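Long-range contacts in Chains: A (PDB 6ZM9), which probably cleaves S-adenosylmethionine, leaving 5'-deoxy-5'-methylthioadenosine, as a trimeric phage-encoded lyase: residues A[4-9]-A[77-82]; A[17-22]-A[70-75]; A[56-61]-A[104-109]. One frame throughout, in Å; residues are numbered along the deposited sequence.

Interaction 1: A[4-9]-A[77-82]; sequences ERLGGG and IDLEGL. With MTA (5'-deoxy-5'-methylthioadenosine), chain F.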
loop_
_atom_site.group_PDB
_atom_site.type_symbol
_atom_site.label_atom_id
_atom_site.label_comp_id
_atom_site.label_asym_id
_atom_site.label_seq_id
_atom_site.Cartn_x
_atom_site.Cartn_y
_atom_site.Cartn_z
ATOM N N GLU A 4 21.108 -8.487 -0.569
ATOM C CA GLU A 4 21.243 -8.579 -2.025
ATOM C C GLU A 4 20.373 -7.549 -2.724
ATOM O O GLU A 4 19.155 -7.496 -2.510
ATOM C CB GLU A 4 21.023 -9.978 -2.613
ATOM C CG GLU A 4 19.849 -10.737 -2.108
ATOM C CD GLU A 4 20.274 -11.941 -1.280
ATOM O OE1 GLU A 4 20.393 -13.046 -1.859
ATOM O OE2 GLU A 4 20.513 -11.777 -0.063
ATOM N N ARG A 5 21.005 -6.744 -3.565
ATOM C CA ARG A 5 20.318 -5.686 -4.297
ATOM C C ARG A 5 19.654 -6.284 -5.516
ATOM O O ARG A 5 20.270 -7.060 -6.258
ATOM C CB ARG A 5 21.311 -4.627 -4.766
ATOM C CG ARG A 5 21.589 -3.549 -3.748
ATOM C CD ARG A 5 22.558 -2.483 -4.273
ATOM N NE ARG A 5 22.717 -1.416 -3.283
ATOM C CZ ARG A 5 23.420 -1.522 -2.154
ATOM N NH1 ARG A 5 24.069 -2.644 -1.854
ATOM N NH2 ARG A 5 23.472 -0.491 -1.319
ATOM N N LEU A 6 18.430 -5.925 -5.783
ATOM C CA LEU A 6 17.709 -6.593 -6.814
ATOM C C LEU A 6 18.047 -6.173 -8.196
ATOM O O LEU A 6 18.148 -4.972 -8.491
ATOM C CB LEU A 6 16.206 -6.403 -6.588
ATOM C CG LEU A 6 15.281 -7.001 -7.651
ATOM C CD1 LEU A 6 15.431 -8.513 -7.702
ATOM C CD2 LEU A 6 13.835 -6.610 -7.388
ATOM N N GLY A 7 18.099 -7.156 -9.112
ATOM C CA GLY A 7 18.462 -6.980 -10.480
ATOM C C GLY A 7 17.293 -6.664 -11.377
ATOM O O GLY A 7 16.126 -6.881 -11.047
ATOM N N GLY A 8 17.639 -6.130 -12.535
ATOM C CA GLY A 8 16.667 -5.792 -13.544
ATOM C C GLY A 8 16.290 -4.325 -13.539
ATOM O O GLY A 8 16.924 -3.466 -12.916
ATOM N N GLY A 9 15.217 -4.051 -14.272
ATOM C CA GLY A 9 14.731 -2.716 -14.506
ATOM C C GLY A 9 13.873 -2.160 -13.408
ATOM O O GLY A 9 13.369 -1.040 -13.531
ATOM N N ILE A 77 6.266 -7.308 -6.951
ATOM C CA ILE A 77 7.610 -6.825 -7.243
ATOM C C ILE A 77 8.294 -7.874 -8.115
ATOM O O ILE A 77 8.322 -9.054 -7.757
ATOM C CB ILE A 77 8.403 -6.575 -5.945
ATOM C CG1 ILE A 77 7.675 -5.552 -5.061
ATOM C CG2 ILE A 77 9.834 -6.155 -6.300
ATOM C CD1 ILE A 77 8.246 -5.439 -3.702
ATOM N N ASP A 78 8.826 -7.465 -9.270
ATOM C CA ASP A 78 9.479 -8.428 -10.154
ATOM C C ASP A 78 10.822 -8.812 -9.543
ATOM O O ASP A 78 11.695 -7.954 -9.396
ATOM C CB ASP A 78 9.700 -7.809 -11.537
ATOM C CG ASP A 78 10.443 -8.735 -12.488
ATOM O OD1 ASP A 78 10.365 -9.968 -12.282
ATOM O OD2 ASP A 78 11.096 -8.228 -13.446
ATOM N N LEU A 79 10.986 -10.088 -9.185
ATOM C CA LEU A 79 12.250 -10.606 -8.681
ATOM C C LEU A 79 13.030 -11.400 -9.725
ATOM O O LEU A 79 14.096 -11.931 -9.398
ATOM C CB LEU A 79 12.011 -11.504 -7.445
ATOM C CG LEU A 79 11.250 -10.872 -6.285
ATOM C CD1 LEU A 79 11.107 -11.753 -5.055
ATOM C CD2 LEU A 79 11.908 -9.583 -5.839
ATOM N N GLU A 80 12.533 -11.492 -10.962
ATOM C CA GLU A 80 13.156 -12.322 -11.983
ATOM C C GLU A 80 13.846 -11.533 -13.084
ATOM O O GLU A 80 14.338 -12.140 -14.045
ATOM C CB GLU A 80 12.111 -13.227 -12.641
ATOM C CG GLU A 80 11.446 -14.180 -11.693
ATOM C CD GLU A 80 10.556 -15.154 -12.425
ATOM O OE1 GLU A 80 11.006 -16.279 -12.712
ATOM O OE2 GLU A 80 9.413 -14.789 -12.744
ATOM N N GLY A 81 13.860 -10.207 -12.998
ATOM C CA GLY A 81 14.539 -9.389 -13.981
ATOM C C GLY A 81 13.977 -9.522 -15.378
ATOM O O GLY A 81 14.729 -9.706 -16.343
ATOM N N LEU A 82 12.659 -9.425 -15.507
ATOM C CA LEU A 82 12.022 -9.533 -16.803
ATOM C C LEU A 82 12.193 -8.231 -17.577
ATOM O O LEU A 82 12.439 -7.163 -17.012
ATOM C CB LEU A 82 10.531 -9.814 -16.647
ATOM C CG LEU A 82 10.127 -11.062 -15.847
ATOM C CD1 LEU A 82 8.590 -11.190 -15.858
ATOM C CD2 LEU A 82 10.819 -12.305 -16.379
HETATM C CS MTA F . 9.919 -12.155 1.417
HETATM S "S5'" MTA F . 8.687 -13.302 1.942
HETATM C "C5'" MTA F . 7.683 -12.258 3.013
HETATM C "C4'" MTA F . 6.514 -11.563 2.344
HETATM O "O4'" MTA F . 7.009 -10.725 1.287
HETATM C "C2'" MTA F . 4.804 -11.468 0.713
HETATM O "O2'" MTA F . 3.839 -10.729 1.444
HETATM C "C3'" MTA F . 5.467 -12.455 1.678
HETATM O "O3'" MTA F . 4.555 -13.032 2.597
HETATM C "C1'" MTA F . 5.987 -10.573 0.311
HETATM N N9 MTA F . 6.536 -10.899 -0.996
HETATM C C8 MTA F . 7.463 -11.855 -1.323
HETATM N N7 MTA F . 7.837 -11.840 -2.581
HETATM C C5 MTA F . 7.096 -10.800 -3.128
HETATM C C6 MTA F . 7.082 -10.211 -4.408
HETATM N N6 MTA F . 7.866 -10.598 -5.423
HETATM N N1 MTA F . 6.256 -9.152 -4.600
HETATM C C2 MTA F . 5.511 -8.720 -3.576
HETATM N N3 MTA F . 5.458 -9.178 -2.329
HETATM C C4 MTA F . 6.281 -10.226 -2.162
HETATM O O HOH W 1 13.776 -8.083 -11.153
HETATM O O HOH W 2 13.979 -6.146 -15.039
#
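Gly7 and Gly81 are joined through a water rather than directly, and this water holds three backbone groups of two loops. It donates to Gly7 O at 2.6 Å and to Asp78 O at 2.7 Å, and accepts from Gly81 N at 2.8 Å. The loop at 77-82, between strand 66-77 and helix 84-101, is shaped by an Asx turn: Asp78 OD1 takes the N-H of Glu80 from above the carboxylate plane, while OD2 receives Leu82 N on its syn lone pair. Both carboxylate oxygens thus fix the curve that presents Gly81. Without side chains between them, the two backbones draw close, Gly8 CA lying 4.2 Å from Gly81 CA. A second water accepts from Gly9 N, donates to Leu82 O and continues the bridge. The apolar part belongs to Leu6. With CG anti to the backbone N (chi1 177°), its CD2 reaches the loop, 3.2 Å from Asp78 O and 3.9 Å from Leu79 CD2; the two leucine side chains cross at about a right angle. Strand 2-5, just before, pairs with a strand of the second subunit, so the contact lies at the trimer interface. There the end of strand 66-77 also reads the adenine of a methylthioadenosine bound between subunits: MTA N6 donates to Ile77 O at 2.8 Å, and Ile77 N donates to MTA N1 at 3.0 Å, with an N-H...N angle of 166°.

Interaction 2: A[17-22]-A[70-75]; sequences VGLNVG and NSVQII. With PRO (proline), chain E; MTA (5'-deoxy-5'-methylthioadenosine), chain B.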
loop_
_atom_site.group_PDB
_atom_site.type_symbol
_atom_site.label_atom_id
_atom_site.label_comp_id
_atom_site.label_asym_id
_atom_site.label_seq_id
_atom_site.Cartn_x
_atom_site.Cartn_y
_atom_site.Cartn_z
ATOM N N VAL A 17 -8.823 -5.528 -7.436
ATOM C CA VAL A 17 -9.893 -6.460 -7.799
ATOM C C VAL A 17 -10.971 -6.402 -6.722
ATOM O O VAL A 17 -10.687 -6.703 -5.556
ATOM C CB VAL A 17 -9.395 -7.917 -7.901
ATOM C CG1 VAL A 17 -10.505 -8.809 -8.465
ATOM C CG2 VAL A 17 -8.135 -8.048 -8.738
ATOM N N GLY A 18 -12.198 -6.076 -7.112
ATOM C CA GLY A 18 -13.308 -6.107 -6.190
ATOM C C GLY A 18 -13.891 -7.496 -5.980
ATOM O O GLY A 18 -13.684 -8.428 -6.765
ATOM N N LEU A 19 -14.649 -7.630 -4.887
ATOM C CA LEU A 19 -15.183 -8.913 -4.443
ATOM C C LEU A 19 -16.702 -8.939 -4.441
ATOM O O LEU A 19 -17.293 -9.987 -4.133
ATOM C CB LEU A 19 -14.638 -9.277 -3.060
ATOM C CG LEU A 19 -13.106 -9.382 -3.014
ATOM C CD1 LEU A 19 -12.658 -9.591 -1.590
ATOM C CD2 LEU A 19 -12.573 -10.479 -3.906
ATOM N N ASN A 20 -17.349 -7.828 -4.777
ATOM C CA ASN A 20 -18.774 -7.817 -5.041
ATOM C C ASN A 20 -19.009 -8.136 -6.510
ATOM O O ASN A 20 -18.182 -7.815 -7.370
ATOM C CB ASN A 20 -19.353 -6.412 -4.854
ATOM C CG ASN A 20 -19.951 -6.172 -3.484
ATOM O OD1 ASN A 20 -19.503 -6.717 -2.476
ATOM N ND2 ASN A 20 -20.943 -5.285 -3.435
ATOM N N VAL A 21 -20.174 -8.701 -6.799
ATOM C CA VAL A 21 -20.736 -8.729 -8.147
ATOM C C VAL A 21 -21.939 -7.797 -8.091
ATOM O O VAL A 21 -22.935 -8.101 -7.421
ATOM C CB VAL A 21 -21.107 -10.148 -8.587
ATOM C CG1 VAL A 21 -21.734 -10.088 -9.961
ATOM C CG2 VAL A 21 -19.862 -11.054 -8.577
ATOM N N GLY A 22 -21.806 -6.620 -8.689
ATOM C CA GLY A 22 -22.820 -5.594 -8.495
ATOM C C GLY A 22 -22.920 -5.232 -7.024
ATOM O O GLY A 22 -21.914 -4.940 -6.371
ATOM N N ASN A 70 -15.804 -5.206 -0.277
ATOM C CA ASN A 70 -14.459 -5.678 -0.005
ATOM C C ASN A 70 -13.707 -5.784 -1.327
ATOM O O ASN A 70 -14.294 -6.085 -2.365
ATOM C CB ASN A 70 -14.492 -7.056 0.643
ATOM C CG ASN A 70 -15.097 -7.043 2.021
ATOM O OD1 ASN A 70 -15.063 -6.041 2.740
ATOM N ND2 ASN A 70 -15.629 -8.185 2.421
ATOM N N SER A 71 -12.405 -5.516 -1.290
ATOM C CA SER A 71 -11.585 -5.639 -2.481
ATOM C C SER A 71 -10.182 -6.076 -2.081
ATOM O O SER A 71 -9.858 -6.214 -0.899
ATOM C CB SER A 71 -11.558 -4.348 -3.302
ATOM O OG SER A 71 -10.955 -3.303 -2.572
ATOM N N VAL A 72 -9.351 -6.319 -3.095
ATOM C CA VAL A 72 -7.995 -6.813 -2.901
ATOM C C VAL A 72 -7.061 -5.952 -3.728
ATOM O O VAL A 72 -7.328 -5.697 -4.908
ATOM C CB VAL A 72 -7.836 -8.289 -3.322
ATOM C CG1 VAL A 72 -6.398 -8.777 -3.080
ATOM C CG2 VAL A 72 -8.834 -9.146 -2.583
ATOM N N GLN A 73 -5.973 -5.512 -3.115
ATOM C CA GLN A 73 -4.856 -4.912 -3.831
ATOM C C GLN A 73 -3.733 -5.943 -3.909
ATOM O O GLN A 73 -3.200 -6.365 -2.875
ATOM C CB GLN A 73 -4.396 -3.639 -3.119
ATOM C CG GLN A 73 -3.200 -2.980 -3.789
ATOM C CD GLN A 73 -2.597 -1.826 -3.017
ATOM O OE1 GLN A 73 -1.479 -1.413 -3.309
ATOM N NE2 GLN A 73 -3.349 -1.266 -2.083
ATOM N N ILE A 74 -3.384 -6.345 -5.129
ATOM C CA ILE A 74 -2.283 -7.271 -5.373
ATOM C C ILE A 74 -1.042 -6.442 -5.650
ATOM O O ILE A 74 -1.069 -5.553 -6.512
ATOM C CB ILE A 74 -2.589 -8.188 -6.575
ATOM C CG1 ILE A 74 -3.964 -8.843 -6.443
ATOM C CG2 ILE A 74 -1.471 -9.241 -6.725
ATOM C CD1 ILE A 74 -4.367 -9.687 -7.653
ATOM N N ILE A 75 0.039 -6.719 -4.919
ATOM C CA ILE A 75 1.307 -6.003 -5.067
ATOM C C ILE A 75 2.331 -7.006 -5.579
ATOM O O ILE A 75 2.602 -8.016 -4.916
ATOM C CB ILE A 75 1.771 -5.382 -3.740
ATOM C CG1 ILE A 75 0.703 -4.435 -3.197
ATOM C CG2 ILE A 75 3.106 -4.677 -3.919
ATOM C CD1 ILE A 75 0.935 -3.994 -1.756
HETATM N N PRO E . -16.881 -4.951 -7.992
HETATM C CA PRO E . -18.240 -4.683 -8.461
HETATM C C PRO E . -18.531 -5.256 -9.837
HETATM O O PRO E . -19.685 -5.577 -10.153
HETATM C CB PRO E . -18.268 -3.158 -8.541
HETATM C CG PRO E . -16.779 -2.782 -8.687
HETATM C CD PRO E . -15.935 -3.981 -8.559
HETATM O OXT PRO E . -17.625 -5.375 -10.659
HETATM C CS MTA B . -12.048 -1.097 -10.090
HETATM S "S5'" MTA B . -13.250 -1.478 -8.857
HETATM C "C5'" MTA B . -12.301 -2.565 -7.778
HETATM C "C4'" MTA B . -11.582 -1.884 -6.630
HETATM O "O4'" MTA B . -10.663 -0.914 -7.160
HETATM C "C2'" MTA B . -11.403 -0.177 -5.003
HETATM O "O2'" MTA B . -10.734 -0.905 -3.986
HETATM C "C3'" MTA B . -12.443 -1.105 -5.637
HETATM O "O3'" MTA B . -13.099 -1.933 -4.692
HETATM C "C1'" MTA B . -10.462 0.101 -6.186
HETATM N N9 MTA B . -10.687 1.397 -6.807
HETATM C C8 MTA B . -11.602 1.740 -7.770
HETATM N N7 MTA B . -11.493 2.972 -8.207
HETATM C C5 MTA B . -10.430 3.485 -7.472
HETATM C C6 MTA B . -9.754 4.720 -7.511
HETATM N N6 MTA B . -10.056 5.718 -8.354
HETATM N N1 MTA B . -8.700 4.883 -6.674
HETATM C C2 MTA B . -8.353 3.872 -5.868
HETATM N N3 MTA B . -8.897 2.663 -5.762
HETATM C C4 MTA B . -9.939 2.526 -6.597
HETATM O O HOH W 3 -17.655 -7.418 -0.768
#
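Leu19 lies against Asn70, the two side chains crossing at a slant, with Leu19 CD1 3.8 Å from Asn70 CB, while Leu19 CB lies 3.3 Å from the backbone O of Asn70. Because CG of Leu19 stands anti to the carbonyl carbon (chi1 -59°), CD1 can also reach Val72 CG2 at 4.0 Å, one valine branch meeting the isobutyl end. Beneath this packing runs an antiparallel ladder. Val17 and Val72 form a hydrogen-bonded pair, Val17 N to Val72 O at 2.9 Å and Val72 N to Val17 O at 2.8 Å; Gly18 and Ser71 form the next, non-hydrogen-bonded pair. Leu19 N then reaches Asn70 O at 3.0 Å, a more bent bond (N-H...O 135°). Ser71 turns to the other face of the sheet from Val17 and Val72. Its OG, set between backbone N and carbonyl carbon (chi1 64°), meets O2' of the methylthioadenosine ribose at 2.8 Å and also accepts from Gln54. Past the ladder, Asn20 O accepts from the bound proline N, and Gly22 N donates to the proline O at 2.8 Å. The ladder thus lends Gly18 and Ser71 to the nucleoside pocket, and the residues just after it bind the proline. On the opposite face, helices 29-43 and 84-101 cover the sheet: Leu19 packs on Val32, Val72 on Ile29 and Val17 on Leu98, while strand 49-59 flanks strand 66-77 and sets Phe51 against Val72.

Interaction 3: A[56-61]-A[104-109]; sequences GVYTEQ and QESVIV. With PRO (proline), chain E; MTA (5'-deoxy-5'-methylthioadenosine), chain B.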
loop_
_atom_site.group_PDB
_atom_site.type_symbol
_atom_site.label_atom_id
_atom_site.label_comp_id
_atom_site.label_asym_id
_atom_site.label_seq_id
_atom_site.Cartn_x
_atom_site.Cartn_y
_atom_site.Cartn_z
ATOM N N GLY A 56 -13.435 -0.947 -0.658
ATOM C CA GLY A 56 -13.354 -0.190 -1.888
ATOM C C GLY A 56 -14.676 0.473 -2.201
ATOM O O GLY A 56 -15.749 -0.025 -1.867
ATOM N N VAL A 57 -14.576 1.609 -2.886
ATOM C CA VAL A 57 -15.724 2.369 -3.361
ATOM C C VAL A 57 -15.553 2.540 -4.861
ATOM O O VAL A 57 -14.484 2.969 -5.322
ATOM C CB VAL A 57 -15.807 3.732 -2.655
ATOM C CG1 VAL A 57 -16.906 4.595 -3.225
ATOM C CG2 VAL A 57 -15.997 3.534 -1.158
ATOM N N TYR A 58 -16.598 2.200 -5.617
ATOM C CA TYR A 58 -16.586 2.237 -7.069
ATOM C C TYR A 58 -17.930 2.706 -7.602
ATOM O O TYR A 58 -18.979 2.260 -7.140
ATOM C CB TYR A 58 -16.311 0.845 -7.600
ATOM C CG TYR A 58 -16.399 0.666 -9.098
ATOM C CD1 TYR A 58 -15.358 1.070 -9.919
ATOM C CD2 TYR A 58 -17.506 0.091 -9.682
ATOM C CE1 TYR A 58 -15.410 0.884 -11.301
ATOM C CE2 TYR A 58 -17.565 -0.112 -11.059
ATOM C CZ TYR A 58 -16.516 0.307 -11.864
ATOM O OH TYR A 58 -16.553 0.119 -13.235
ATOM N N THR A 59 -17.891 3.576 -8.608
ATOM C CA THR A 59 -19.096 4.026 -9.285
ATOM C C THR A 59 -19.296 3.179 -10.532
ATOM O O THR A 59 -18.458 3.203 -11.442
ATOM C CB THR A 59 -18.995 5.500 -9.664
ATOM O OG1 THR A 59 -18.800 6.281 -8.485
ATOM C CG2 THR A 59 -20.284 5.952 -10.358
ATOM N N GLU A 60 -20.396 2.431 -10.580
ATOM C CA GLU A 60 -20.689 1.616 -11.749
ATOM C C GLU A 60 -20.892 2.506 -12.967
ATOM O O GLU A 60 -21.636 3.486 -12.919
ATOM C CB GLU A 60 -21.951 0.785 -11.532
ATOM C CG GLU A 60 -21.829 -0.237 -10.438
ATOM C CD GLU A 60 -23.033 -1.138 -10.363
ATOM O OE1 GLU A 60 -23.968 -0.965 -11.174
ATOM O OE2 GLU A 60 -23.036 -2.031 -9.496
ATOM N N GLN A 61 -20.258 2.126 -14.073
ATOM C CA GLN A 61 -20.178 3.020 -15.218
ATOM C C GLN A 61 -21.508 3.157 -15.946
ATOM O O GLN A 61 -21.827 4.241 -16.449
ATOM C CB GLN A 61 -19.083 2.536 -16.164
ATOM C CG GLN A 61 -17.718 2.477 -15.504
ATOM C CD GLN A 61 -16.715 1.687 -16.317
ATOM O OE1 GLN A 61 -17.091 0.861 -17.155
ATOM N NE2 GLN A 61 -15.428 1.930 -16.074
ATOM N N GLN A 104 -16.095 -9.220 -12.904
ATOM C CA GLN A 104 -15.993 -7.808 -12.562
ATOM C C GLN A 104 -16.235 -6.882 -13.747
ATOM O O GLN A 104 -15.874 -7.179 -14.885
ATOM C CB GLN A 104 -14.600 -7.509 -11.995
ATOM C CG GLN A 104 -14.324 -8.241 -10.704
ATOM C CD GLN A 104 -15.218 -7.745 -9.606
ATOM O OE1 GLN A 104 -15.116 -6.593 -9.189
ATOM N NE2 GLN A 104 -16.111 -8.599 -9.137
ATOM N N GLU A 105 -16.794 -5.710 -13.443
ATOM C CA GLU A 105 -16.958 -4.679 -14.460
ATOM C C GLU A 105 -15.618 -4.068 -14.841
ATOM O O GLU A 105 -15.376 -3.770 -16.018
ATOM C CB GLU A 105 -17.902 -3.569 -14.002
ATOM C CG GLU A 105 -18.209 -2.616 -15.147
ATOM C CD GLU A 105 -19.100 -1.459 -14.765
ATOM O OE1 GLU A 105 -18.756 -0.693 -13.843
ATOM O OE2 GLU A 105 -20.142 -1.309 -15.421
ATOM N N SER A 106 -14.743 -3.853 -13.860
ATOM C CA SER A 106 -13.474 -3.164 -14.059
ATOM C C SER A 106 -12.431 -3.718 -13.099
ATOM O O SER A 106 -12.748 -3.935 -11.926
ATOM C CB SER A 106 -13.680 -1.683 -13.707
ATOM O OG SER A 106 -12.527 -0.895 -13.934
ATOM N N VAL A 107 -11.193 -3.874 -13.576
ATOM C CA VAL A 107 -10.013 -4.153 -12.759
ATOM C C VAL A 107 -8.990 -3.076 -13.101
ATOM O O VAL A 107 -8.776 -2.773 -14.281
ATOM C CB VAL A 107 -9.457 -5.562 -13.041
ATOM C CG1 VAL A 107 -8.054 -5.752 -12.502
ATOM C CG2 VAL A 107 -10.377 -6.617 -12.433
ATOM N N ILE A 108 -8.355 -2.486 -12.092
ATOM C CA ILE A 108 -7.337 -1.460 -12.322
ATOM C C ILE A 108 -5.953 -2.078 -12.190
ATOM O O ILE A 108 -5.675 -2.795 -11.220
ATOM C CB ILE A 108 -7.493 -0.273 -11.350
ATOM C CG1 ILE A 108 -8.818 0.438 -11.597
ATOM C CG2 ILE A 108 -6.300 0.672 -11.488
ATOM C CD1 ILE A 108 -9.177 1.439 -10.506
ATOM N N VAL A 109 -5.077 -1.775 -13.148
ATOM C CA VAL A 109 -3.696 -2.243 -13.165
ATOM C C VAL A 109 -2.784 -1.027 -13.262
ATOM O O VAL A 109 -2.974 -0.163 -14.128
ATOM C CB VAL A 109 -3.442 -3.187 -14.353
ATOM C CG1 VAL A 109 -1.968 -3.550 -14.434
ATOM C CG2 VAL A 109 -4.284 -4.426 -14.241
HETATM N N PRO E . -16.881 -4.951 -7.992
HETATM C CA PRO E . -18.240 -4.683 -8.461
HETATM C C PRO E . -18.531 -5.256 -9.837
HETATM O O PRO E . -19.685 -5.577 -10.153
HETATM C CB PRO E . -18.268 -3.158 -8.541
HETATM C CG PRO E . -16.779 -2.782 -8.687
HETATM C CD PRO E . -15.935 -3.981 -8.559
HETATM O OXT PRO E . -17.625 -5.375 -10.659
HETATM C CS MTA B . -12.048 -1.097 -10.090
HETATM S "S5'" MTA B . -13.250 -1.478 -8.857
HETATM C "C5'" MTA B . -12.301 -2.565 -7.778
HETATM C "C4'" MTA B . -11.582 -1.884 -6.630
HETATM O "O4'" MTA B . -10.663 -0.914 -7.160
HETATM C "C2'" MTA B . -11.403 -0.177 -5.003
HETATM O "O2'" MTA B . -10.734 -0.905 -3.986
HETATM C "C3'" MTA B . -12.443 -1.105 -5.637
HETATM O "O3'" MTA B . -13.099 -1.933 -4.692
HETATM C "C1'" MTA B . -10.462 0.101 -6.186
HETATM N N9 MTA B . -10.687 1.397 -6.807
HETATM C C8 MTA B . -11.602 1.740 -7.770
HETATM N N7 MTA B . -11.493 2.972 -8.207
HETATM C C5 MTA B . -10.430 3.485 -7.472
HETATM C C6 MTA B . -9.754 4.720 -7.511
HETATM N N6 MTA B . -10.056 5.718 -8.354
HETATM N N1 MTA B . -8.700 4.883 -6.674
HETATM C C2 MTA B . -8.353 3.872 -5.868
HETATM N N3 MTA B . -8.897 2.663 -5.762
HETATM C C4 MTA B . -9.939 2.526 -6.597
#
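Glu105 OE1 is approached by two groups of the segment 56-61. Gln61 N donates to Glu105 OE1 at 3.2 Å, nearly straight at 169° and on the syn side of the carboxylate. Tyr58 OH lies only 2.4 Å from Glu105 OE1, a hydrogen bond so short that its exact length is doubtful, possibly because Glu105 is modelled in two conformers. The oxygen sits at the edge of the Tyr58 ring, in its plane, with ring and carboxylate turned 67° apart. Tyr58, with CG anti to the backbone N (chi1 174°), projects from strand 49-59 against both ligands: its CD1 is 3.5 Å from MTA S5' and its CD2 side lies against the proline ring. The backbone of Glu105 serves the same site, its N donating to proline OXT at 2.9 Å, while the side chain of Gln104 brings OE1 to 2.7 Å from the proline N. Arg62 forms a salt bridge with Glu105 OE2. This polar network ties the end of strand 49-59 to the start of strand 106-113 and probably positions Tyr58 beside the sulfur, the atom whose bond is broken in a SAM lyase; the proline is consistent with occupancy of the substrate's amino-acid end.

Strands 11-21, 49-59, 66-77 and 106-113, with helices 29-43 and 84-101, make a ferredoxin-like βαββαβ unit. Interactions 2 and 3 belong to its sheet, their centres about 9 Å apart, and touch through Asn20 O and Gln104 NE2; both line the same methylthioadenosine and proline. Interaction 1 lies on the opposite side of the chain's centre, its centre about 27 Å from that of interaction 2 and about 30 Å from that of interaction 3. Along the chain, interaction 1 encloses interaction 2, whereas interaction 3 crosses both. Since Ile77 reaches a ligand shared with the second subunit, each subunit contributes to two nucleoside sites, one at either end, consistent with active sites between subunits of the trimer.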